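Local coordinates for protein aminopentol aminotransferase (Sphingopyxis macrogoltabida, PDB 6HBS) that catalyses the pyridoxal phosphate-dependent deamination of aminopentol (hydrolysed fumonisin B1) to its 2-keto form, with pyruvate as the preferred amino acceptor, at residues Gln53-Tyr58 and Ala364-Gly369; Ala319-Gly324 and Thr390-Ala395; His332-Lys337 and Arg398-Val403. All coordinates share one frame; numbering follows the deposited sequence.

Overall arrangement
The three contacts lie on the same side of the chain's centre and gather round helix 386-405. Contact 2 uses its first half, against helix 310-332, and contact 3 its second half, against the turn and strand that follow helix 310-332; their centres are about 13 Å apart. Contact 1, about 13 Å from the centre of contact 2 and about 16 Å from that of contact 3, joins strand 54-57 to the end of helix 356-367. The order along the chain is 53-58, 319-324, 332-337, 364-369, 390-395, 398-403, and every pair of contacts crosses. An early strand is thereby tied to the last third of this class-III aminotransferase, away from the cofactor pocket.

Contact 1 (Gln53-Tyr58 and Ala364-Gly369); sequences QPYIDY and ACLKGG
Ile56 N gives its hydrogen to Gly369 O at 2.9 Å, joining strand 54-57 to Gly369, just beyond the end of helix 356-367. The N-H points at the acceptor nearly straight (163°), although the nitrogen stands above the carbonyl plane. The same oxygen accepts a hydrogen from a water that also reaches Pro54 O weakly, and beside these two bonds lies a weaker CA-H contact from Tyr55 CA at 3.4 Å. Gly369 CA in turn lies 3.6 Å from Pro54 O. Gly369 has positive phi, a backbone conformation easily taken by glycine, and is the C-prime residue of a Schellman motif, in which Gly369 N bonds to Leu366 O and Val370 N to Cys365 O.

Among the side chains, Tyr55 does most of the touching. CG stands beside the backbone N (chi1 -50°), which brings the ring to the last turn of the helix although its CB starts off to one side, and CE2 meets Leu366 CD2 at 3.7 Å. Leu366 O lies at the ring edge, near its plane, 3.6 Å from Tyr55 CE2. The far end of the ring is held by a hydrogen bond between Tyr55 OH and Asp49 OD2. Replacing Tyr55 by an alanine would probably open a gap beside Leu366 CD2 and leave Asp49 OD2 without its hydroxyl mate.

Past Gly369 the chain enters strand 370-371, which runs parallel to strand 54-57 at the border of a four-stranded mixed sheet. Strand 46-49 lies on the other side of 54-57, and Ile56 also packs on Thr392 of helix 386-405.

Contact 2 (Ala319-Gly324 and Thr390-Ala395); sequences AALRAG and TETLEA
Leu393 reaches across from helix 390-395 and sets its two methyls against the backbone of Gly324, with CD2 3.8 Å from Gly324 C and CD1 4.1 Å from Gly324 CA. A CB on Gly324 would clash with Leu393 CD1, and the lack of one lets the leucine lie directly on the main chain. Beside it, Leu321 CD1 serves two neighbours: Thr392 CG2 at 3.8 Å, the two side chains meeting at about a right angle, and Leu393 CD2 at 4.1 Å. The side chains meet through methyl groups alone, and no hydrogen bond joins the segments.

Torsions place these groups. Leu321 carries CG opposite its backbone N (chi1 174°), which brings CD1 to the other helix although its CB starts off to one side. Thr392 turns its methyl to Leu321 and its hydroxyl to polar partners: OG1 is hydrogen-bonded to Asp388 O, one turn back, and to Tyr58 OH. These bonds probably limit the rotation of the threonine and so set where CG2 stands; Tyr58 also touches Leu321. Further out, Gln328 NE2 donates to Leu393 O, a polar link between the helices beyond the leucines.

The axes of the two segments run in the same sense, 27° apart and 10.2 Å at closest approach. Helix 310-332 lies on one side of helix 386-405, while Thr392 and Ala395 of the latter rest on Val370 in strand 370-371.

Contact 3 (His332-Lys337 and Arg398-Val403); sequences HGLELK and RAFSAV
The imidazole of His332 lies with one face against Phe400 CB, which sits over the ring centre, 3.5 Å from the centroid and only 10° off the normal: a CH-pi contact. At its edge, near the ring plane, NE2 meets Ser401 OG at 3.3 Å in a weak hydrogen bond. The His332 and Phe400 rings are tilted by only 20° against each other, but with centroids 5.4 Å apart they are strongly offset; the histidine covers the root of the phenylalanine instead. Two leucines meet the Phe400 ring at its edge: Leu334 CD1, in the plane, lies 3.9 Å from Phe400 CD1, and Leu336 CD1 lies 4.0 Å from Phe400 CZ, arriving from the opposite direction to the phenylalanine.

Leu334 CD1 has a second partner in Val403 CG1, at 3.8 Å, and so bridges two residues one turn apart on helix 398-403. With Val403 CG1 opposite its own backbone N (chi1 156°), that methyl is the branch offered to the leucine. His332 ND1 is hydrogen-bonded to Gln328 O one turn back; with the weak bond at NE2 this probably restrains the turn of the ring about CB-CG and keeps its face on Phe400 CB. Ser401 OG also has a weak bond to Asp397 O.

Gly333, with positive phi, closes helix 310-332 in a Schellman motif, and the chain then turns into strand 336-339, paired with antiparallel strand 346-349. Phe349 of that partner touches Leu334, Leu336 and Phe400. Trp361 of helix 356-367 meets Phe400 and Val403, so helix 386-405 packs on both helix 356-367 and the two-stranded sheet.

Contact 1 (Gln53-Tyr58 and Ala364-Gly369)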
ATOM      1  N   GLN A  53       6.290 -27.850 -10.066  1.00 28.21           N
ATOM      2  CA  GLN A  53       7.495 -27.721 -10.902  1.00 28.13           C
ATOM      3  C   GLN A  53       8.361 -26.615 -10.313  1.00 26.33           C
ATOM      4  O   GLN A  53       7.884 -25.478 -10.124  1.00 21.14           O
ATOM      5  CB  GLN A  53       7.172 -27.405 -12.366  1.00 35.38           C
ATOM      6  CG  GLN A  53       6.123 -28.308 -13.012  1.00 47.61           C
ATOM      7  CD  GLN A  53       6.485 -29.771 -13.198  1.00 60.38           C
ATOM      8  OE1 GLN A  53       7.516 -30.267 -12.731  1.00 68.37           O
ATOM      9  NE2 GLN A  53       5.612 -30.490 -13.895  1.00 67.25           N
ATOM     10  N   PRO A  54       9.659 -26.893 -10.042  1.00 24.78           N
ATOM     11  CA  PRO A  54      10.580 -25.892  -9.518  1.00 24.07           C
ATOM     12  C   PRO A  54      11.214 -25.054 -10.638  1.00 23.34           C
ATOM     13  O   PRO A  54      11.426 -25.548 -11.747  1.00 22.75           O
ATOM     14  CB  PRO A  54      11.636 -26.741  -8.790  1.00 26.47           C
ATOM     15  CG  PRO A  54      11.704 -27.998  -9.612  1.00 25.68           C
ATOM     16  CD  PRO A  54      10.292 -28.225 -10.111  1.00 26.49           C
ATOM     17  N   TYR A  55      11.517 -23.795 -10.322  1.00 20.38           N
ATOM     18  CA  TYR A  55      12.242 -22.910 -11.211  1.00 19.24           C
ATOM     19  C   TYR A  55      13.257 -22.128 -10.399  1.00 19.28           C
ATOM     20  O   TYR A  55      12.920 -21.544  -9.340  1.00 18.83           O
ATOM     21  CB  TYR A  55      11.345 -21.896 -11.940  1.00 19.92           C
ATOM     22  CG  TYR A  55      10.145 -22.487 -12.625  1.00 19.48           C
ATOM     23  CD1 TYR A  55       8.961 -22.662 -11.930  1.00 20.43           C
ATOM     24  CD2 TYR A  55      10.199 -22.921 -13.939  1.00 20.22           C
ATOM     25  CE1 TYR A  55       7.859 -23.226 -12.538  1.00 20.98           C
ATOM     26  CE2 TYR A  55       9.109 -23.522 -14.549  1.00 20.57           C
ATOM     27  CZ  TYR A  55       7.923 -23.636 -13.857  1.00 20.46           C
ATOM     28  OH  TYR A  55       6.805 -24.175 -14.420  1.00 22.82           O
ATOM     29  N   ILE A  56      14.485 -22.059 -10.921  1.00 17.89           N
ATOM     30  CA  ILE A  56      15.425 -21.083 -10.434  1.00 17.61           C
ATOM     31  C   ILE A  56      14.903 -19.714 -10.897  1.00 17.87           C
ATOM     32  O   ILE A  56      14.698 -19.492 -12.096  1.00 19.29           O
ATOM     33  CB  ILE A  56      16.853 -21.369 -10.927  1.00 17.70           C
ATOM     34  CG1 ILE A  56      17.320 -22.772 -10.523  1.00 20.81           C
ATOM     35  CG2 ILE A  56      17.789 -20.307 -10.391  1.00 17.34           C
ATOM     36  CD1 ILE A  56      18.596 -23.223 -11.230  1.00 22.94           C
ATOM     37  N   ASP A  57      14.698 -18.807  -9.932  1.00 17.61           N
ATOM     38  CA  ASP A  57      13.872 -17.625 -10.158  1.00 17.49           C
ATOM     39  C   ASP A  57      14.740 -16.385 -10.434  1.00 17.05           C
ATOM     40  O   ASP A  57      15.313 -15.844  -9.519  1.00 18.40           O
ATOM     41  CB  ASP A  57      12.946 -17.432  -8.959  1.00 17.75           C
ATOM     42  CG  ASP A  57      12.173 -16.124  -8.969  1.00 17.39           C
ATOM     43  OD1 ASP A  57      11.835 -15.649 -10.070  1.00 17.45           O
ATOM     44  OD2 ASP A  57      12.012 -15.559  -7.870  1.00 19.91           O
ATOM     45  N   TYR A  58      14.784 -15.910 -11.689  1.00 16.77           N
ATOM     46  CA  TYR A  58      15.555 -14.702 -12.018  1.00 17.58           C
ATOM     47  C   TYR A  58      14.663 -13.453 -11.992  1.00 18.09           C
ATOM     48  O   TYR A  58      15.125 -12.383 -12.348  1.00 18.42           O
ATOM     49  CB  TYR A  58      16.351 -14.873 -13.328  1.00 18.17           C
ATOM     50  CG  TYR A  58      17.486 -15.841 -13.137  1.00 17.73           C
ATOM     51  CD1 TYR A  58      18.659 -15.430 -12.532  1.00 20.16           C
ATOM     52  CD2 TYR A  58      17.334 -17.183 -13.407  1.00 19.54           C
ATOM     53  CE1 TYR A  58      19.696 -16.321 -12.281  1.00 21.38           C
ATOM     54  CE2 TYR A  58      18.344 -18.097 -13.135  1.00 21.83           C
ATOM     55  CZ  TYR A  58      19.548 -17.657 -12.606  1.00 21.60           C
ATOM     56  OH  TYR A  58      20.560 -18.523 -12.315  1.00 21.02           O
ATOM     57  N   ALA A 364      11.432 -21.877 -23.515  1.00 27.43           N
ATOM     58  CA  ALA A 364      12.239 -23.107 -23.569  1.00 28.45           C
ATOM     59  C   ALA A 364      13.039 -23.237 -22.268  1.00 26.77           C
ATOM     60  O   ALA A 364      13.245 -24.321 -21.776  1.00 26.89           O
ATOM     61  CB  ALA A 364      13.138 -23.092 -24.786  1.00 28.83           C
ATOM     62  N   CYS A 365      13.443 -22.108 -21.679  1.00 24.75           N
ATOM     63  CA  CYS A 365      14.140 -22.144 -20.387  1.00 25.74           C
ATOM     64  C   CYS A 365      13.241 -22.694 -19.259  1.00 25.25           C
ATOM     65  O   CYS A 365      13.761 -23.323 -18.329  1.00 24.02           O
ATOM     66  CB  CYS A 365      14.657 -20.779 -19.974  1.00 25.67           C
ATOM     67  SG  CYS A 365      16.061 -20.162 -20.929  1.00 24.92           S
ATOM     68  N   LEU A 366      11.919 -22.458 -19.318  1.00 27.42           N
ATOM     69  CA  LEU A 366      10.974 -23.007 -18.294  1.00 28.98           C
ATOM     70  C   LEU A 366      11.103 -24.529 -18.205  1.00 28.61           C
ATOM     71  O   LEU A 366      11.100 -25.074 -17.113  1.00 25.02           O
ATOM     72  CB  LEU A 366       9.515 -22.671 -18.616  1.00 28.91           C
ATOM     73  CG  LEU A 366       9.077 -21.222 -18.431  1.00 29.88           C
ATOM     74  CD1 LEU A 366       7.635 -21.026 -18.929  1.00 29.34           C
ATOM     75  CD2 LEU A 366       9.202 -20.772 -16.985  1.00 27.70           C
ATOM     76  N   LYS A 367      11.219 -25.201 -19.355  1.00 32.81           N
ATOM     77  CA  LYS A 367      11.313 -26.672 -19.387  1.00 35.57           C
ATOM     78  C   LYS A 367      12.538 -27.164 -18.623  1.00 31.90           C
ATOM     79  O   LYS A 367      12.511 -28.256 -18.076  1.00 34.87           O
ATOM     80  CB  LYS A 367      11.460 -27.209 -20.812  1.00 43.01           C
ATOM     81  CG  LYS A 367      10.234 -27.058 -21.698  1.00 50.15           C
ATOM     82  CD  LYS A 367       9.975 -28.304 -22.543  1.00 57.96           C
ATOM     83  CE  LYS A 367       9.813 -28.010 -24.016  1.00 64.21           C
ATOM     84  NZ  LYS A 367       8.837 -26.915 -24.240  1.00 68.69           N
ATOM     85  N   GLY A 368      13.611 -26.368 -18.618  1.00 26.65           N
ATOM     86  CA  GLY A 368      14.811 -26.702 -17.897  1.00 26.77           C
ATOM     87  C   GLY A 368      14.788 -26.204 -16.479  1.00 26.67           C
ATOM     88  O   GLY A 368      15.806 -26.207 -15.830  1.00 25.96           O
ATOM     89  N   GLY A 369      13.628 -25.724 -16.005  1.00 24.97           N
ATOM     90  CA  GLY A 369      13.536 -25.297 -14.615  1.00 24.52           C
ATOM     91  C   GLY A 369      14.202 -23.959 -14.342  1.00 21.14           C
ATOM     92  O   GLY A 369      14.759 -23.773 -13.284  1.00 21.51           O
TER
HETATM   93  O   HOH W   1      14.727 -26.181 -11.394  1.00 37.51           O

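Contact 2 (Ala319-Gly324 and Thr390-Ala395)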
ATOM      1  N   ALA A 319      27.422 -11.708 -12.910  1.00 19.36           N
ATOM      2  CA  ALA A 319      28.559 -11.643 -13.862  1.00 18.67           C
ATOM      3  C   ALA A 319      28.796 -13.031 -14.494  1.00 18.91           C
ATOM      4  O   ALA A 319      29.024 -13.145 -15.728  1.00 18.29           O
ATOM      5  CB  ALA A 319      29.775 -11.120 -13.138  1.00 19.15           C
ATOM      6  N   ALA A 320      28.702 -14.094 -13.670  1.00 19.19           N
ATOM      7  CA  ALA A 320      28.923 -15.478 -14.141  1.00 19.86           C
ATOM      8  C   ALA A 320      27.852 -15.854 -15.155  1.00 20.62           C
ATOM      9  O   ALA A 320      28.142 -16.512 -16.164  1.00 21.20           O
ATOM     10  CB  ALA A 320      28.948 -16.482 -12.997  1.00 20.07           C
ATOM     11  N   LEU A 321      26.598 -15.502 -14.860  1.00 19.97           N
ATOM     12  CA  LEU A 321      25.520 -15.816 -15.763  1.00 19.73           C
ATOM     13  C   LEU A 321      25.748 -15.080 -17.085  1.00 17.99           C
ATOM     14  O   LEU A 321      25.528 -15.676 -18.159  1.00 20.70           O
ATOM     15  CB  LEU A 321      24.173 -15.401 -15.153  1.00 19.49           C
ATOM     16  CG  LEU A 321      22.973 -15.548 -16.076  1.00 22.35           C
ATOM     17  CD1 LEU A 321      22.715 -16.999 -16.425  1.00 25.17           C
ATOM     18  CD2 LEU A 321      21.729 -14.915 -15.456  1.00 26.36           C
ATOM     19  N   ARG A 322      26.099 -13.799 -16.995  1.00 18.51           N
ATOM     20  CA  ARG A 322      26.316 -12.924 -18.182  1.00 19.74           C
ATOM     21  C   ARG A 322      27.432 -13.499 -19.083  1.00 19.87           C
ATOM     22  O   ARG A 322      27.245 -13.640 -20.298  1.00 20.85           O
ATOM     23  CB  ARG A 322      26.673 -11.503 -17.747  1.00 19.61           C
ATOM     24  CG  ARG A 322      27.015 -10.571 -18.910  1.00 19.68           C
ATOM     25  CD  ARG A 322      26.923  -9.100 -18.555  1.00 20.52           C
ATOM     26  NE  ARG A 322      25.512  -8.756 -18.387  1.00 21.33           N
ATOM     27  CZ  ARG A 322      25.071  -7.525 -18.156  1.00 21.49           C
ATOM     28  NH1 ARG A 322      25.944  -6.541 -17.977  1.00 18.12           N
ATOM     29  NH2 ARG A 322      23.766  -7.298 -18.119  1.00 20.31           N
ATOM     30  N   ALA A 323      28.576 -13.827 -18.478  1.00 21.23           N
ATOM     31  CA  ALA A 323      29.725 -14.461 -19.187  1.00 19.60           C
ATOM     32  C   ALA A 323      29.291 -15.762 -19.861  1.00 22.32           C
ATOM     33  O   ALA A 323      29.598 -15.999 -21.041  1.00 20.39           O
ATOM     34  CB  ALA A 323      30.850 -14.722 -18.221  1.00 20.86           C
ATOM     35  N   GLY A 324      28.564 -16.607 -19.110  1.00 20.91           N
ATOM     36  CA  GLY A 324      28.077 -17.847 -19.637  1.00 20.96           C
ATOM     37  C   GLY A 324      27.196 -17.669 -20.858  1.00 22.16           C
ATOM     38  O   GLY A 324      27.311 -18.434 -21.856  1.00 19.77           O
ATOM     39  N   THR A 390      25.330 -22.731 -12.650  1.00 22.34           N
ATOM     40  CA  THR A 390      25.740 -23.827 -13.514  1.00 23.80           C
ATOM     41  C   THR A 390      24.518 -24.500 -14.113  1.00 23.16           C
ATOM     42  O   THR A 390      24.480 -24.726 -15.333  1.00 22.54           O
ATOM     43  CB  THR A 390      26.610 -24.853 -12.777  1.00 25.69           C
ATOM     44  OG1 THR A 390      27.756 -24.161 -12.306  1.00 28.89           O
ATOM     45  CG2 THR A 390      27.075 -25.977 -13.665  1.00 29.30           C
ATOM     46  N   GLU A 391      23.521 -24.809 -13.274  1.00 23.51           N
ATOM     47  CA  GLU A 391      22.315 -25.490 -13.732  1.00 24.45           C
ATOM     48  C   GLU A 391      21.494 -24.564 -14.643  1.00 23.40           C
ATOM     49  O   GLU A 391      20.829 -25.028 -15.585  1.00 21.69           O
ATOM     50  CB  GLU A 391      21.478 -25.988 -12.543  1.00 29.42           C
ATOM     51  CG  GLU A 391      21.973 -27.310 -11.977  1.00 35.24           C
ATOM     52  CD  GLU A 391      22.177 -28.411 -13.017  1.00 40.56           C
ATOM     53  OE1 GLU A 391      21.194 -28.796 -13.683  1.00 43.42           O
ATOM     54  OE2 GLU A 391      23.335 -28.827 -13.207  1.00 43.65           O
ATOM     55  N   THR A 392      21.531 -23.255 -14.371  1.00 22.06           N
ATOM     56  CA  THR A 392      20.824 -22.316 -15.237  1.00 22.16           C
ATOM     57  C   THR A 392      21.361 -22.447 -16.674  1.00 21.90           C
ATOM     58  O   THR A 392      20.618 -22.502 -17.649  1.00 20.31           O
ATOM     59  CB  THR A 392      20.961 -20.901 -14.673  1.00 22.42           C
ATOM     60  OG1 THR A 392      20.268 -20.879 -13.418  1.00 22.27           O
ATOM     61  CG2 THR A 392      20.428 -19.866 -15.623  1.00 23.06           C
ATOM     62  N   LEU A 393      22.686 -22.474 -16.767  1.00 22.90           N
ATOM     63  CA  LEU A 393      23.398 -22.423 -18.039  1.00 23.91           C
ATOM     64  C   LEU A 393      23.224 -23.733 -18.807  1.00 24.01           C
ATOM     65  O   LEU A 393      23.189 -23.691 -20.029  1.00 27.18           O
ATOM     66  CB  LEU A 393      24.871 -22.074 -17.809  1.00 24.05           C
ATOM     67  CG  LEU A 393      25.154 -20.616 -17.458  1.00 22.59           C
ATOM     68  CD1 LEU A 393      26.577 -20.468 -16.932  1.00 23.62           C
ATOM     69  CD2 LEU A 393      24.922 -19.663 -18.625  1.00 22.56           C
ATOM     70  N   GLU A 394      22.976 -24.855 -18.123  1.00 23.79           N
ATOM     71  CA  GLU A 394      22.575 -26.084 -18.826  1.00 25.86           C
ATOM     72  C   GLU A 394      21.195 -25.897 -19.468  1.00 26.64           C
ATOM     73  O   GLU A 394      20.956 -26.340 -20.589  1.00 24.40           O
ATOM     74  CB  GLU A 394      22.525 -27.298 -17.895  1.00 31.32           C
ATOM     75  CG  GLU A 394      23.755 -27.463 -17.017  1.00 39.87           C
ATOM     76  CD  GLU A 394      24.689 -28.628 -17.311  1.00 49.89           C
ATOM     77  OE1 GLU A 394      25.309 -29.138 -16.343  1.00 55.56           O
ATOM     78  OE2 GLU A 394      24.824 -28.998 -18.502  1.00 53.14           O
ATOM     79  N   ALA A 395      20.282 -25.221 -18.756  1.00 22.89           N
ATOM     80  CA  ALA A 395      18.930 -24.979 -19.259  1.00 23.37           C
ATOM     81  C   ALA A 395      18.957 -24.014 -20.444  1.00 21.29           C
ATOM     82  O   ALA A 395      18.253 -24.216 -21.433  1.00 22.35           O
ATOM     83  CB  ALA A 395      18.057 -24.439 -18.154  1.00 23.71           C
TER

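Contact 3 (His332-Lys337 and Arg398-Val403)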
ATOM      1  N   HIS A 332      26.126 -20.748 -30.528  1.00 39.45           N
ATOM      2  CA  HIS A 332      24.894 -21.100 -31.227  1.00 38.38           C
ATOM      3  C   HIS A 332      24.572 -20.113 -32.364  1.00 38.68           C
ATOM      4  O   HIS A 332      23.597 -20.333 -33.092  1.00 40.73           O
ATOM      5  CB  HIS A 332      23.730 -21.125 -30.229  1.00 39.40           C
ATOM      6  CG  HIS A 332      23.666 -22.345 -29.381  1.00 38.06           C
ATOM      7  ND1 HIS A 332      24.137 -22.362 -28.088  1.00 41.31           N
ATOM      8  CD2 HIS A 332      23.138 -23.562 -29.617  1.00 39.87           C
ATOM      9  CE1 HIS A 332      23.919 -23.547 -27.563  1.00 40.05           C
ATOM     10  NE2 HIS A 332      23.301 -24.305 -28.483  1.00 41.64           N
ATOM     11  N   GLY A 333      25.338 -19.016 -32.478  1.00 38.49           N
ATOM     12  CA  GLY A 333      25.173 -18.011 -33.537  1.00 38.86           C
ATOM     13  C   GLY A 333      23.901 -17.193 -33.378  1.00 39.85           C
ATOM     14  O   GLY A 333      23.292 -16.803 -34.370  1.00 37.99           O
ATOM     15  N   LEU A 334      23.490 -16.935 -32.127  1.00 38.61           N
ATOM     16  CA  LEU A 334      22.300 -16.140 -31.831  1.00 39.23           C
ATOM     17  C   LEU A 334      22.709 -14.992 -30.913  1.00 37.13           C
ATOM     18  O   LEU A 334      22.756 -15.183 -29.708  1.00 42.90           O
ATOM     19  CB  LEU A 334      21.257 -17.009 -31.122  1.00 40.88           C
ATOM     20  CG  LEU A 334      20.374 -17.895 -31.993  1.00 45.14           C
ATOM     21  CD1 LEU A 334      19.546 -18.829 -31.113  1.00 46.27           C
ATOM     22  CD2 LEU A 334      19.456 -17.067 -32.883  1.00 46.31           C
ATOM     23  N   GLU A 335      22.943 -13.810 -31.482  1.00 33.40           N
ATOM     24  CA  GLU A 335      23.474 -12.650 -30.739  1.00 32.74           C
ATOM     25  C   GLU A 335      22.477 -12.121 -29.686  1.00 27.79           C
ATOM     26  O   GLU A 335      21.293 -11.888 -29.991  1.00 26.80           O
ATOM     27  CB  GLU A 335      23.833 -11.520 -31.699  1.00 34.20           C
ATOM     28  CG  GLU A 335      24.751 -10.493 -31.069  1.00 38.07           C
ATOM     29  CD  GLU A 335      24.962  -9.256 -31.929  1.00 44.92           C
ATOM     30  OE1 GLU A 335      24.400  -9.225 -33.034  1.00 46.49           O
ATOM     31  OE2 GLU A 335      25.662  -8.319 -31.473  1.00 46.02           O
ATOM     32  N   LEU A 336      22.989 -11.884 -28.473  1.00 26.19           N
ATOM     33  CA  LEU A 336      22.202 -11.288 -27.365  1.00 27.34           C
ATOM     34  C   LEU A 336      22.522  -9.802 -27.208  1.00 27.72           C
ATOM     35  O   LEU A 336      23.580  -9.365 -27.557  1.00 29.46           O
ATOM     36  CB  LEU A 336      22.583 -11.976 -26.058  1.00 27.49           C
ATOM     37  CG  LEU A 336      22.198 -13.437 -25.931  1.00 26.61           C
ATOM     38  CD1 LEU A 336      22.623 -13.978 -24.572  1.00 25.74           C
ATOM     39  CD2 LEU A 336      20.705 -13.604 -26.145  1.00 25.95           C
ATOM     40  N   LYS A 337      21.601  -9.067 -26.584  1.00 26.09           N
ATOM     41  CA  LYS A 337      21.877  -7.774 -25.969  1.00 25.74           C
ATOM     42  C   LYS A 337      21.617  -7.930 -24.459  1.00 24.97           C
ATOM     43  O   LYS A 337      20.466  -7.940 -24.023  1.00 24.64           O
ATOM     44  CB  LYS A 337      20.976  -6.682 -26.559  1.00 26.27           C
ATOM     45  CG  LYS A 337      21.107  -6.465 -28.062  1.00 28.57           C
ATOM     46  CD  LYS A 337      20.189  -5.369 -28.611  1.00 28.78           C
ATOM     47  CE  LYS A 337      18.709  -5.710 -28.546  1.00 31.57           C
ATOM     48  NZ  LYS A 337      17.838  -4.529 -28.767  1.00 33.39           N
ATOM     49  N   ARG A 398      20.214 -25.675 -23.701  1.00 30.23           N
ATOM     50  CA  ARG A 398      19.137 -26.412 -24.348  1.00 30.93           C
ATOM     51  C   ARG A 398      18.125 -25.456 -24.992  1.00 29.96           C
ATOM     52  O   ARG A 398      17.464 -25.802 -25.977  1.00 30.10           O
ATOM     53  CB  ARG A 398      18.484 -27.370 -23.345  1.00 32.40           C
ATOM     54  CG  ARG A 398      19.426 -28.504 -22.964  1.00 39.32           C
ATOM     55  CD  ARG A 398      18.787 -29.680 -22.260  1.00 44.84           C
ATOM     56  NE  ARG A 398      18.190 -29.290 -20.998  1.00 52.00           N
ATOM     57  CZ  ARG A 398      18.853 -29.116 -19.860  1.00 56.14           C
ATOM     58  NH1 ARG A 398      20.142 -29.417 -19.801  1.00 56.62           N
ATOM     59  NH2 ARG A 398      18.225 -28.624 -18.798  1.00 50.97           N
ATOM     60  N   ALA A 399      17.967 -24.260 -24.416  1.00 28.82           N
ATOM     61  CA  ALA A 399      16.981 -23.325 -24.889  1.00 28.03           C
ATOM     62  C   ALA A 399      17.436 -22.722 -26.219  1.00 25.97           C
ATOM     63  O   ALA A 399      16.629 -22.556 -27.131  1.00 27.00           O
ATOM     64  CB  ALA A 399      16.708 -22.270 -23.829  1.00 27.16           C
ATOM     65  N   PHE A 400      18.716 -22.357 -26.308  1.00 26.94           N
ATOM     66  CA  PHE A 400      19.318 -21.901 -27.568  1.00 28.77           C
ATOM     67  C   PHE A 400      19.117 -22.960 -28.661  1.00 29.99           C
ATOM     68  O   PHE A 400      18.675 -22.613 -29.765  1.00 30.21           O
ATOM     69  CB  PHE A 400      20.803 -21.569 -27.391  1.00 29.34           C
ATOM     70  CG  PHE A 400      21.095 -20.232 -26.752  1.00 28.10           C
ATOM     71  CD1 PHE A 400      20.804 -19.046 -27.407  1.00 32.53           C
ATOM     72  CD2 PHE A 400      21.706 -20.154 -25.519  1.00 27.01           C
ATOM     73  CE1 PHE A 400      21.059 -17.823 -26.801  1.00 31.69           C
ATOM     74  CE2 PHE A 400      21.976 -18.934 -24.925  1.00 29.93           C
ATOM     75  CZ  PHE A 400      21.639 -17.771 -25.560  1.00 29.99           C
ATOM     76  N   SER A 401      19.354 -24.245 -28.328  1.00 30.04           N
ATOM     77  CA  SER A 401      19.195 -25.355 -29.309  1.00 33.00           C
ATOM     78  C   SER A 401      17.745 -25.421 -29.771  1.00 34.84           C
ATOM     79  O   SER A 401      17.500 -25.557 -30.966  1.00 36.73           O
ATOM     80  CB  SER A 401      19.612 -26.708 -28.767  1.00 32.56           C
ATOM     81  OG  SER A 401      20.959 -26.682 -28.348  1.00 32.02           O
ATOM     82  N   ALA A 402      16.805 -25.334 -28.817  1.00 32.27           N
ATOM     83  CA  ALA A 402      15.387 -25.478 -29.135  1.00 35.45           C
ATOM     84  C   ALA A 402      14.923 -24.330 -30.050  1.00 36.75           C
ATOM     85  O   ALA A 402      14.083 -24.519 -30.947  1.00 40.23           O
ATOM     86  CB  ALA A 402      14.569 -25.571 -27.859  1.00 36.17           C
ATOM     87  N   VAL A 403      15.482 -23.138 -29.839  1.00 37.81           N
ATOM     88  CA  VAL A 403      15.132 -21.971 -30.651  1.00 38.94           C
ATOM     89  C   VAL A 403      15.651 -22.163 -32.085  1.00 38.81           C
ATOM     90  O   VAL A 403      14.944 -21.849 -33.046  1.00 41.67           O
ATOM     91  CB  VAL A 403      15.658 -20.681 -29.990  1.00 38.72           C
ATOM     92  CG1 VAL A 403      15.854 -19.543 -30.972  1.00 41.73           C
ATOM     93  CG2 VAL A 403      14.738 -20.261 -28.852  1.00 38.71           C
TER